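Local coordinates for protein subtilase cytotoxin subunit A (Escherichia coli, PDB 2IY9) that cleaves the host endoplasmic reticulum chaperone BiP as the subtilisin-like serine protease subunit of the AB5 subtilase cytotoxin, at residues A[35-40]-A[105-110]; A[279-284]-A[325-330]; A[283-288]-A[299-304]. All coordinates share one frame; numbering follows the deposited sequence.

Interaction 1 of 3, residues A[35-40]-A[105-110]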
ATOM      1  N   THR A  35      14.576  17.506  -4.030  1.00 35.93           N
ATOM      2  CA  THR A  35      15.900  16.883  -3.900  1.00 36.29           C
ATOM      3  C   THR A  35      15.816  15.396  -3.557  1.00 35.81           C
ATOM      4  O   THR A  35      16.679  14.616  -3.961  1.00 35.85           O
ATOM      5  CB  THR A  35      16.830  17.607  -2.883  1.00 36.34           C
ATOM      6  OG1 THR A  35      16.399  17.341  -1.547  1.00 38.85           O
ATOM      7  CG2 THR A  35      16.846  19.108  -3.113  1.00 36.54           C
ATOM      8  N   THR A  36      14.781  15.020  -2.803  1.00 35.58           N
ATOM      9  CA  THR A  36      14.489  13.621  -2.493  1.00 34.95           C
ATOM     10  C   THR A  36      14.219  12.866  -3.790  1.00 35.16           C
ATOM     11  O   THR A  36      14.810  11.811  -4.044  1.00 35.06           O
ATOM     12  CB  THR A  36      13.274  13.509  -1.533  1.00 34.96           C
ATOM     13  OG1 THR A  36      13.631  14.061  -0.263  1.00 34.71           O
ATOM     14  CG2 THR A  36      12.834  12.056  -1.333  1.00 33.06           C
ATOM     15  N   MET A  37      13.349  13.434  -4.616  1.00 35.65           N
ATOM     16  CA  MET A  37      12.932  12.803  -5.868  1.00 36.30           C
ATOM     17  C   MET A  37      14.054  12.730  -6.902  1.00 36.18           C
ATOM     18  O   MET A  37      14.076  11.821  -7.736  1.00 35.88           O
ATOM     19  CB  MET A  37      11.696  13.500  -6.440  1.00 36.47           C
ATOM     20  CG  MET A  37      10.502  13.449  -5.504  1.00 38.73           C
ATOM     21  SD  MET A  37      10.339  11.852  -4.665  1.00 43.23           S
ATOM     22  CE  MET A  37       9.796  10.805  -6.020  1.00 41.80           C
ATOM     23  N   SER A  38      14.988  13.679  -6.825  1.00 35.83           N
ATOM     24  CA  SER A  38      16.157  13.705  -7.701  1.00 35.78           C
ATOM     25  C   SER A  38      17.054  12.474  -7.521  1.00 35.40           C
ATOM     26  O   SER A  38      17.772  12.094  -8.444  1.00 35.60           O
ATOM     27  CB  SER A  38      16.964  14.983  -7.459  1.00 35.95           C
ATOM     28  OG  SER A  38      17.704  14.900  -6.249  1.00 37.53           O
ATOM     29  N   LEU A  39      16.989  11.856  -6.340  1.00 34.60           N
ATOM     30  CA  LEU A  39      17.771  10.662  -6.009  1.00 34.24           C
ATOM     31  C   LEU A  39      17.268   9.363  -6.653  1.00 33.88           C
ATOM     32  O   LEU A  39      17.977   8.352  -6.641  1.00 33.22           O
ATOM     33  CB  LEU A  39      17.838  10.470  -4.485  1.00 34.48           C
ATOM     34  CG  LEU A  39      18.269  11.649  -3.610  1.00 35.36           C
ATOM     35  CD1 LEU A  39      18.301  11.244  -2.149  1.00 36.40           C
ATOM     36  CD2 LEU A  39      19.623  12.188  -4.047  1.00 36.03           C
ATOM     37  N   THR A  40      16.045   9.383  -7.179  1.00 33.65           N
ATOM     38  CA  THR A  40      15.448   8.201  -7.814  1.00 33.88           C
ATOM     39  C   THR A  40      15.895   8.055  -9.273  1.00 34.14           C
ATOM     40  O   THR A  40      16.315   9.031  -9.907  1.00 33.80           O
ATOM     41  CB  THR A  40      13.896   8.218  -7.743  1.00 33.69           C
ATOM     42  OG1 THR A  40      13.378   9.295  -8.527  1.00 32.92           O
ATOM     43  CG2 THR A  40      13.413   8.376  -6.299  1.00 34.09           C
ATOM     44  N   GLY A 105       0.858  12.078  -7.783  1.00 23.86           N
ATOM     45  CA  GLY A 105       1.286  10.760  -7.354  1.00 23.83           C
ATOM     46  C   GLY A 105       2.597  10.871  -6.603  1.00 23.82           C
ATOM     47  O   GLY A 105       3.411  11.748  -6.896  1.00 23.56           O
ATOM     48  N   VAL A 106       2.782  10.002  -5.609  1.00 23.97           N
ATOM     49  CA  VAL A 106       4.027   9.948  -4.849  1.00 23.93           C
ATOM     50  C   VAL A 106       5.227   9.680  -5.755  1.00 24.03           C
ATOM     51  O   VAL A 106       6.277  10.327  -5.608  1.00 23.61           O
ATOM     52  CB  VAL A 106       3.972   8.873  -3.729  1.00 23.92           C
ATOM     53  CG1 VAL A 106       5.376   8.634  -3.138  1.00 23.66           C
ATOM     54  CG2 VAL A 106       3.005   9.293  -2.652  1.00 24.35           C
ATOM     55  N   TYR A 107       5.078   8.722  -6.677  1.00 24.37           N
ATOM     56  CA  TYR A 107       6.136   8.416  -7.649  1.00 24.74           C
ATOM     57  C   TYR A 107       5.525   8.352  -9.056  1.00 24.78           C
ATOM     58  O   TYR A 107       5.175   7.276  -9.550  1.00 24.16           O
ATOM     59  CB  TYR A 107       6.909   7.133  -7.279  1.00 25.11           C
ATOM     60  CG  TYR A 107       8.172   6.921  -8.113  1.00 25.71           C
ATOM     61  CD1 TYR A 107       9.152   7.918  -8.198  1.00 25.97           C
ATOM     62  CD2 TYR A 107       8.387   5.729  -8.810  1.00 25.10           C
ATOM     63  CE1 TYR A 107      10.309   7.748  -8.966  1.00 25.63           C
ATOM     64  CE2 TYR A 107       9.542   5.544  -9.591  1.00 25.23           C
ATOM     65  CZ  TYR A 107      10.490   6.561  -9.662  1.00 25.26           C
ATOM     66  OH  TYR A 107      11.622   6.394 -10.414  1.00 26.95           O
ATOM     67  N   PRO A 108       5.365   9.524  -9.700  1.00 25.12           N
ATOM     68  CA  PRO A 108       4.684   9.579 -10.995  1.00 25.36           C
ATOM     69  C   PRO A 108       5.394   8.854 -12.145  1.00 25.57           C
ATOM     70  O   PRO A 108       4.777   8.642 -13.187  1.00 25.91           O
ATOM     71  CB  PRO A 108       4.566  11.083 -11.276  1.00 25.55           C
ATOM     72  CG  PRO A 108       5.602  11.714 -10.444  1.00 25.55           C
ATOM     73  CD  PRO A 108       5.749  10.868  -9.223  1.00 24.95           C
ATOM     74  N   HIS A 109       6.661   8.488 -11.960  1.00 25.40           N
ATOM     75  CA  HIS A 109       7.381   7.669 -12.943  1.00 25.74           C
ATOM     76  C   HIS A 109       6.935   6.210 -12.955  1.00 25.00           C
ATOM     77  O   HIS A 109       7.201   5.493 -13.921  1.00 25.16           O
ATOM     78  CB  HIS A 109       8.892   7.721 -12.701  1.00 26.32           C
ATOM     79  CG  HIS A 109       9.473   9.090 -12.821  1.00 29.67           C
ATOM     80  ND1 HIS A 109      10.409   9.582 -11.933  1.00 34.37           N
ATOM     81  CD2 HIS A 109       9.249  10.078 -13.719  1.00 32.24           C
ATOM     82  CE1 HIS A 109      10.738  10.814 -12.283  1.00 33.30           C
ATOM     83  NE2 HIS A 109      10.046  11.140 -13.360  1.00 33.97           N
ATOM     84  N   ALA A 110       6.298   5.767 -11.869  1.00 24.22           N
ATOM     85  CA  ALA A 110       5.817   4.383 -11.770  1.00 23.45           C
ATOM     86  C   ALA A 110       4.699   4.086 -12.753  1.00 23.12           C
ATOM     87  O   ALA A 110       3.982   4.979 -13.186  1.00 23.40           O
ATOM     88  CB  ALA A 110       5.352   4.065 -10.341  1.00 23.19           C
TER
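Met-37 and Thr-40 meet Tyr-107 in a small van der Waals contact of 157 Å² between the short helix 34-38 with the residues just after it, near the N-terminus of the chain, and the loop that joins helix 84-98 to strand 111-116. Both touch the tyrosine ring near its plane, at the edge. The methionine chain folds at chi2 and chi3 (-40° and -72°), which brings its terminal methyl in although its CB does not face the loop. CE then lies 3.7 Å from CD1 of Tyr-107 and 3.6 Å from the carbonyl O of Val-106. A flexible thioether suits this place because it can bend to fit both a ring edge and a peptide group.

Thr-40 lies farther out along the same ring. Its OG1 comes within 3.5 Å of CE1 of Tyr-107, and CB follows at 3.8 Å from the same carbon. The hydroxyl is already committed as a donor: OG1 bonds to Met-37 O at 2.7 Å, in the carbonyl plane. That bond holds the rotation of the threonine side chain, and Thr-40 N reaches the same oxygen, so that a polar group can border an aromatic edge without losing its partner.

On the loop side, a type I turn from Tyr-107 to Ala-110 is closed by the backbone bond from Ala-110 N to Tyr-107 O. It carries His-109 back over the tyrosine, with its CB 3.6 Å above one ring face and offset toward the rim. Ala-284 and Ser-287 of helix 271-288 also touch the tyrosine, so the ring is wedged among three parts of the chain. This joins helix 34-38 to a helix-to-strand connection, at the end of the fold where strand 111-116 of the parallel sheet begins, in the α/β fold of the subtilases.

Interaction 2 of 3, residues A[279-284]-A[325-330]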
ATOM      1  N   SER A 279       3.208   2.626  -0.513  1.00 20.95           N
ATOM      2  CA  SER A 279       3.550   1.941  -1.758  1.00 21.63           C
ATOM      3  C   SER A 279       4.272   2.846  -2.739  1.00 21.79           C
ATOM      4  O   SER A 279       5.196   2.399  -3.410  1.00 21.47           O
ATOM      5  CB  SER A 279       2.303   1.352  -2.429  1.00 21.50           C
ATOM      6  OG  SER A 279       1.830   0.235  -1.698  1.00 21.54           O
ATOM      7  N   GLY A 280       3.857   4.113  -2.826  1.00 21.83           N
ATOM      8  CA  GLY A 280       4.556   5.062  -3.710  1.00 21.82           C
ATOM      9  C   GLY A 280       5.990   5.319  -3.272  1.00 21.56           C
ATOM     10  O   GLY A 280       6.891   5.452  -4.104  1.00 21.70           O
ATOM     11  N   VAL A 281       6.206   5.383  -1.964  1.00 21.62           N
ATOM     12  CA  VAL A 281       7.554   5.586  -1.421  1.00 21.58           C
ATOM     13  C   VAL A 281       8.401   4.343  -1.716  1.00 21.35           C
ATOM     14  O   VAL A 281       9.517   4.459  -2.190  1.00 21.01           O
ATOM     15  CB  VAL A 281       7.535   5.913   0.092  1.00 21.56           C
ATOM     16  CG1 VAL A 281       8.972   6.005   0.657  1.00 23.43           C
ATOM     17  CG2 VAL A 281       6.745   7.217   0.350  1.00 21.86           C
ATOM     18  N   LEU A 282       7.859   3.160  -1.460  1.00 21.70           N
ATOM     19  CA  LEU A 282       8.579   1.937  -1.795  1.00 22.13           C
ATOM     20  C   LEU A 282       8.876   1.843  -3.298  1.00 22.34           C
ATOM     21  O   LEU A 282       9.964   1.404  -3.687  1.00 22.68           O
ATOM     22  CB  LEU A 282       7.838   0.700  -1.294  1.00 22.56           C
ATOM     23  CG  LEU A 282       7.907   0.388   0.202  1.00 22.40           C
ATOM     24  CD1 LEU A 282       6.748  -0.579   0.565  1.00 22.88           C
ATOM     25  CD2 LEU A 282       9.247  -0.209   0.604  1.00 22.99           C
ATOM     26  N   ALA A 283       7.937   2.284  -4.131  1.00 22.33           N
ATOM     27  CA  ALA A 283       8.159   2.323  -5.589  1.00 22.17           C
ATOM     28  C   ALA A 283       9.367   3.194  -5.940  1.00 22.44           C
ATOM     29  O   ALA A 283      10.221   2.790  -6.738  1.00 22.77           O
ATOM     30  CB  ALA A 283       6.915   2.813  -6.320  1.00 22.10           C
ATOM     31  N   ALA A 284       9.428   4.380  -5.334  1.00 22.24           N
ATOM     32  CA  ALA A 284      10.521   5.321  -5.535  1.00 22.96           C
ATOM     33  C   ALA A 284      11.864   4.710  -5.135  1.00 23.24           C
ATOM     34  O   ALA A 284      12.847   4.838  -5.856  1.00 23.76           O
ATOM     35  CB  ALA A 284      10.258   6.604  -4.755  1.00 22.84           C
ATOM     36  N   LYS A 325      14.172  10.265   4.325  1.00 28.03           N
ATOM     37  CA  LYS A 325      15.136   9.338   4.888  1.00 28.13           C
ATOM     38  C   LYS A 325      15.112   7.960   4.202  1.00 27.71           C
ATOM     39  O   LYS A 325      16.173   7.417   3.900  1.00 27.79           O
ATOM     40  CB  LYS A 325      14.934   9.221   6.405  1.00 28.60           C
ATOM     41  CG  LYS A 325      16.048   8.500   7.157  1.00 31.65           C
ATOM     42  CD  LYS A 325      17.336   9.315   7.220  1.00 37.08           C
ATOM     43  CE  LYS A 325      18.348   8.682   8.173  1.00 38.27           C
ATOM     44  NZ  LYS A 325      18.462   7.208   7.972  1.00 41.02           N
ATOM     45  N   ALA A 326      13.919   7.407   3.958  1.00 27.13           N
ATOM     46  CA  ALA A 326      13.796   6.120   3.261  1.00 27.17           C
ATOM     47  C   ALA A 326      14.464   6.134   1.886  1.00 27.09           C
ATOM     48  O   ALA A 326      15.245   5.236   1.559  1.00 27.23           O
ATOM     49  CB  ALA A 326      12.323   5.708   3.128  1.00 26.49           C
ATOM     50  N   ILE A 327      14.145   7.153   1.095  1.00 27.48           N
ATOM     51  CA  ILE A 327      14.633   7.250  -0.279  1.00 28.09           C
ATOM     52  C   ILE A 327      16.133   7.561  -0.275  1.00 28.77           C
ATOM     53  O   ILE A 327      16.906   6.884  -0.953  1.00 28.63           O
ATOM     54  CB  ILE A 327      13.800   8.248  -1.129  1.00 28.10           C
ATOM     55  CG1 ILE A 327      12.394   7.671  -1.376  1.00 27.71           C
ATOM     56  CG2 ILE A 327      14.523   8.584  -2.462  1.00 28.48           C
ATOM     57  CD1 ILE A 327      11.346   8.684  -1.822  1.00 27.27           C
ATOM     58  N   SER A 328      16.532   8.550   0.525  1.00 29.95           N
ATOM     59  CA  SER A 328      17.948   8.894   0.703  1.00 31.90           C
ATOM     60  C   SER A 328      18.796   7.680   1.093  1.00 32.23           C
ATOM     61  O   SER A 328      19.787   7.380   0.431  1.00 32.69           O
ATOM     62  CB  SER A 328      18.106  10.016   1.731  1.00 31.82           C
ATOM     63  OG  SER A 328      19.446  10.486   1.759  1.00 35.58           O
ATOM     64  N   MET A 329      18.391   6.969   2.145  1.00 32.92           N
ATOM     65  CA  MET A 329      19.131   5.784   2.612  1.00 33.62           C
ATOM     66  C   MET A 329      19.229   4.695   1.549  1.00 33.49           C
ATOM     67  O   MET A 329      20.311   4.162   1.279  1.00 33.64           O
ATOM     68  CB  MET A 329      18.501   5.197   3.881  1.00 33.62           C
ATOM     69  CG  MET A 329      18.812   5.954   5.174  1.00 37.13           C
ATOM     70  SD  MET A 329      20.567   6.310   5.484  1.00 43.23           S
ATOM     71  CE  MET A 329      21.276   4.669   5.656  1.00 42.58           C
ATOM     72  N   PHE A 330      18.096   4.347   0.956  1.00 33.22           N
ATOM     73  CA  PHE A 330      18.087   3.252   0.004  1.00 32.95           C
ATOM     74  C   PHE A 330      18.853   3.607  -1.266  1.00 33.21           C
ATOM     75  O   PHE A 330      19.642   2.803  -1.762  1.00 32.50           O
ATOM     76  CB  PHE A 330      16.660   2.826  -0.338  1.00 32.62           C
ATOM     77  CG  PHE A 330      16.595   1.516  -1.053  1.00 31.42           C
ATOM     78  CD1 PHE A 330      16.656   0.320  -0.342  1.00 32.04           C
ATOM     79  CD2 PHE A 330      16.521   1.473  -2.440  1.00 30.07           C
ATOM     80  CE1 PHE A 330      16.607  -0.906  -1.008  1.00 30.45           C
ATOM     81  CE2 PHE A 330      16.473   0.254  -3.115  1.00 30.63           C
ATOM     82  CZ  PHE A 330      16.515  -0.936  -2.397  1.00 31.88           C
TER
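Ala-284 and Ile-327 make the closest approach here, CB of the alanine to CD1 of the isoleucine at 3.8 Å. With CG1 lying anti to its own carbonyl carbon (chi1 -69°) and the chain extended at chi2, Ile-327 reaches across to the neighbouring helix; its CG1 is 4.1 Å from the same alanine methyl. Alanine suits the receiving position because its single methyl leaves the longer isoleucine branch room to lie against the helix. One turn earlier, CG1 of Val-281 meets the partner helix, 4.2 Å from CB of Ala-326 and 4.3 Å from CG1 of Ile-327. All four residues are buried, and the contact between them is wholly apolar.

Behind these side chains the axes of the segments 279-284 and 325-330 run nearly parallel, 9.6 Å apart at closest approach and inclined by 19°. Farther out, Met-285 touches Ala-326 and Ile-327, while Leu-321 packs on Val-281 and Tyr-107 on Ala-284. The pairing joins the long helix 271-288, whose first turn carries Ser-272, the inferred charge-relay serine, as in subtilisin-like proteases, to helix 323-331, which lies in the A2 domain of this toxin subunit.

Interaction 3 of 3, residues A[283-288]-A[299-304]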
ATOM      1  N   ALA A 283       7.937   2.284  -4.131  1.00 22.33           N
ATOM      2  CA  ALA A 283       8.159   2.323  -5.589  1.00 22.17           C
ATOM      3  C   ALA A 283       9.367   3.194  -5.940  1.00 22.44           C
ATOM      4  O   ALA A 283      10.221   2.790  -6.738  1.00 22.77           O
ATOM      5  CB  ALA A 283       6.915   2.813  -6.320  1.00 22.10           C
ATOM      6  N   ALA A 284       9.428   4.380  -5.334  1.00 22.24           N
ATOM      7  CA  ALA A 284      10.521   5.321  -5.535  1.00 22.96           C
ATOM      8  C   ALA A 284      11.864   4.710  -5.135  1.00 23.24           C
ATOM      9  O   ALA A 284      12.847   4.838  -5.856  1.00 23.76           O
ATOM     10  CB  ALA A 284      10.258   6.604  -4.755  1.00 22.84           C
ATOM     11  N   MET A 285      11.900   4.045  -3.980  1.00 23.37           N
ATOM     12  CA  MET A 285      13.094   3.329  -3.539  1.00 23.08           C
ATOM     13  C   MET A 285      13.516   2.247  -4.539  1.00 23.69           C
ATOM     14  O   MET A 285      14.700   2.152  -4.906  1.00 23.54           O
ATOM     15  CB  MET A 285      12.851   2.695  -2.177  1.00 23.00           C
ATOM     16  CG  MET A 285      12.525   3.692  -1.078  1.00 22.76           C
ATOM     17  SD  MET A 285      11.877   2.911   0.401  1.00 23.12           S
ATOM     18  CE  MET A 285      13.251   1.955   1.015  1.00 23.98           C
ATOM     19  N   THR A 286      12.550   1.456  -5.009  1.00 24.03           N
ATOM     20  CA  THR A 286      12.865   0.310  -5.883  1.00 24.81           C
ATOM     21  C   THR A 286      13.529   0.745  -7.188  1.00 25.08           C
ATOM     22  O   THR A 286      14.328  -0.002  -7.762  1.00 24.77           O
ATOM     23  CB  THR A 286      11.626  -0.533  -6.233  1.00 24.87           C
ATOM     24  OG1 THR A 286      10.737   0.247  -7.034  1.00 28.94           O
ATOM     25  CG2 THR A 286      10.905  -1.022  -4.983  1.00 22.79           C
ATOM     26  N   SER A 287      13.197   1.954  -7.651  1.00 25.18           N
ATOM     27  CA  SER A 287      13.817   2.512  -8.854  1.00 26.30           C
ATOM     28  C   SER A 287      15.347   2.469  -8.759  1.00 27.03           C
ATOM     29  O   SER A 287      16.026   2.257  -9.772  1.00 27.64           O
ATOM     30  CB  SER A 287      13.324   3.943  -9.126  1.00 25.36           C
ATOM     31  OG  SER A 287      13.951   4.920  -8.293  1.00 24.74           O
ATOM     32  N   CYS A 288      15.867   2.636  -7.542  1.00 27.81           N
ATOM     33  CA  CYS A 288      17.316   2.682  -7.284  1.00 28.91           C
ATOM     34  C   CYS A 288      18.019   1.326  -7.279  1.00 29.36           C
ATOM     35  O   CYS A 288      19.230   1.246  -7.528  1.00 28.71           O
ATOM     36  CB  CYS A 288      17.594   3.429  -5.979  1.00 29.50           C
ATOM     37  SG  CYS A 288      17.188   5.167  -6.158  1.00 31.54           S
ATOM     38  N   ARG A 299      13.296  -3.317   5.653  1.00 23.64           N
ATOM     39  CA  ARG A 299      14.198  -2.807   6.688  1.00 25.07           C
ATOM     40  C   ARG A 299      14.516  -1.315   6.513  1.00 24.29           C
ATOM     41  O   ARG A 299      14.409  -0.545   7.460  1.00 23.70           O
ATOM     42  CB  ARG A 299      15.502  -3.632   6.721  1.00 24.93           C
ATOM     43  CG  ARG A 299      16.485  -3.213   7.810  1.00 26.76           C
ATOM     44  CD  ARG A 299      17.771  -4.052   7.775  1.00 27.98           C
ATOM     45  NE  ARG A 299      18.521  -3.867   6.527  1.00 34.58           N
ATOM     46  CZ  ARG A 299      18.694  -4.803   5.588  1.00 37.41           C
ATOM     47  NH1 ARG A 299      18.184  -6.022   5.730  1.00 38.66           N
ATOM     48  NH2 ARG A 299      19.395  -4.519   4.498  1.00 39.30           N
ATOM     49  N   THR A 300      14.909  -0.902   5.308  1.00 23.94           N
ATOM     50  CA  THR A 300      15.236   0.506   5.098  1.00 23.69           C
ATOM     51  C   THR A 300      14.017   1.395   5.360  1.00 23.28           C
ATOM     52  O   THR A 300      14.140   2.427   6.010  1.00 23.29           O
ATOM     53  CB  THR A 300      15.855   0.768   3.715  1.00 23.91           C
ATOM     54  OG1 THR A 300      17.061   0.003   3.587  1.00 24.60           O
ATOM     55  CG2 THR A 300      16.190   2.257   3.541  1.00 24.62           C
ATOM     56  N   LEU A 301      12.842   0.985   4.892  1.00 22.88           N
ATOM     57  CA  LEU A 301      11.614   1.745   5.170  1.00 22.89           C
ATOM     58  C   LEU A 301      11.371   1.915   6.670  1.00 23.28           C
ATOM     59  O   LEU A 301      11.139   3.028   7.150  1.00 23.27           O
ATOM     60  CB  LEU A 301      10.392   1.082   4.535  1.00 22.88           C
ATOM     61  CG  LEU A 301       9.096   1.906   4.665  1.00 23.11           C
ATOM     62  CD1 LEU A 301       9.105   3.097   3.693  1.00 23.73           C
ATOM     63  CD2 LEU A 301       7.885   1.023   4.418  1.00 21.63           C
ATOM     64  N   LEU A 302      11.439   0.804   7.400  1.00 23.29           N
ATOM     65  CA  LEU A 302      11.155   0.804   8.828  1.00 24.35           C
ATOM     66  C   LEU A 302      12.220   1.499   9.650  1.00 24.85           C
ATOM     67  O   LEU A 302      11.880   2.267  10.552  1.00 24.94           O
ATOM     68  CB  LEU A 302      10.931  -0.619   9.343  1.00 23.98           C
ATOM     69  CG  LEU A 302       9.799  -1.368   8.629  1.00 23.87           C
ATOM     70  CD1 LEU A 302       9.578  -2.700   9.331  1.00 24.12           C
ATOM     71  CD2 LEU A 302       8.500  -0.545   8.566  1.00 25.30           C
ATOM     72  N   GLU A 303      13.493   1.223   9.353  1.00 25.27           N
ATOM     73  CA  GLU A 303      14.595   1.876  10.066  1.00 27.26           C
ATOM     74  C   GLU A 303      14.594   3.382   9.875  1.00 26.77           C
ATOM     75  O   GLU A 303      14.886   4.128  10.809  1.00 26.67           O
ATOM     76  CB  GLU A 303      15.958   1.308   9.644  1.00 27.16           C
ATOM     77  CG  GLU A 303      16.399   0.119  10.485  1.00 29.64           C
ATOM     78  CD  GLU A 303      17.683  -0.522   9.985  1.00 29.90           C
ATOM     79  OE1 GLU A 303      17.938  -1.685  10.360  1.00 35.76           O
ATOM     80  OE2 GLU A 303      18.424   0.123   9.212  1.00 35.01           O
ATOM     81  N   SER A 304      14.275   3.817   8.658  1.00 26.65           N
ATOM     82  CA  SER A 304      14.280   5.233   8.322  1.00 27.08           C
ATOM     83  C   SER A 304      13.059   5.988   8.858  1.00 26.70           C
ATOM     84  O   SER A 304      13.059   7.222   8.894  1.00 26.36           O
ATOM     85  CB  SER A 304      14.374   5.403   6.805  1.00 27.10           C
ATOM     86  OG  SER A 304      13.114   5.116   6.226  1.00 30.17           O
TER
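Thr-300 is the first residue of 299-304 to meet Met-285, the side chain through which helix 271-288 makes this contact. Its CG2, anti to the backbone N while OG1 stands at chi1 -60°, lies 3.9 Å from CE of Met-285, and its CB is equally close. The threonine hydroxyl points elsewhere and bonds to Glu-296 O one turn back in the helix, leaving a methyl for the apolar partner. This split character suits a partly exposed position.

Leu-301 follows. Its backbone N sits 4.0 Å from CE of Met-285, and its CD1 comes 4.3 Å from the sulfur SD, a looser apolar touch. Methionine suits this distance: the chain runs out extended at chi2 and then turns at chi3 (66°), so the methyl settles beside two successive residues although the nearest CA atoms, of Met-285 and Leu-301, are 9.0 Å apart.

Farther along, Ser-304 packs on Lys-325 and Ala-326 of helix 323-331, while Met-285 itself also touches Phe-330 of that helix and Leu-297. A disulfide from Cys-288 to Cys-331 links helix 271-288 to helix 323-331 covalently near their C-terminal ends. The result is three-helix packing in the C-terminal part of a subtilase domain, with Met-285 reaching from helix 271-288 to the next helix, 294-304.

Helix 271-288 ties the three together. Interactions 2 and 3 share Ala-283 and Ala-284, their centres are about 4 Å apart, and CD2 of Phe-330 lies against the carbonyl O of Met-285. Interaction 1, with its centre about 9 Å from that of interaction 2 and about 12 Å from that of interaction 3, packs on the same turns of the helix: CG1 of Val-106 is 3.4 Å from C of Gly-280, and OH of Tyr-107 is 3.3 Å from CB of Ser-287. All three lie away from the inferred charge-relay residues Asp-52, His-89 and Ser-272, but the shared helix has Ser-272 near its N-terminal end.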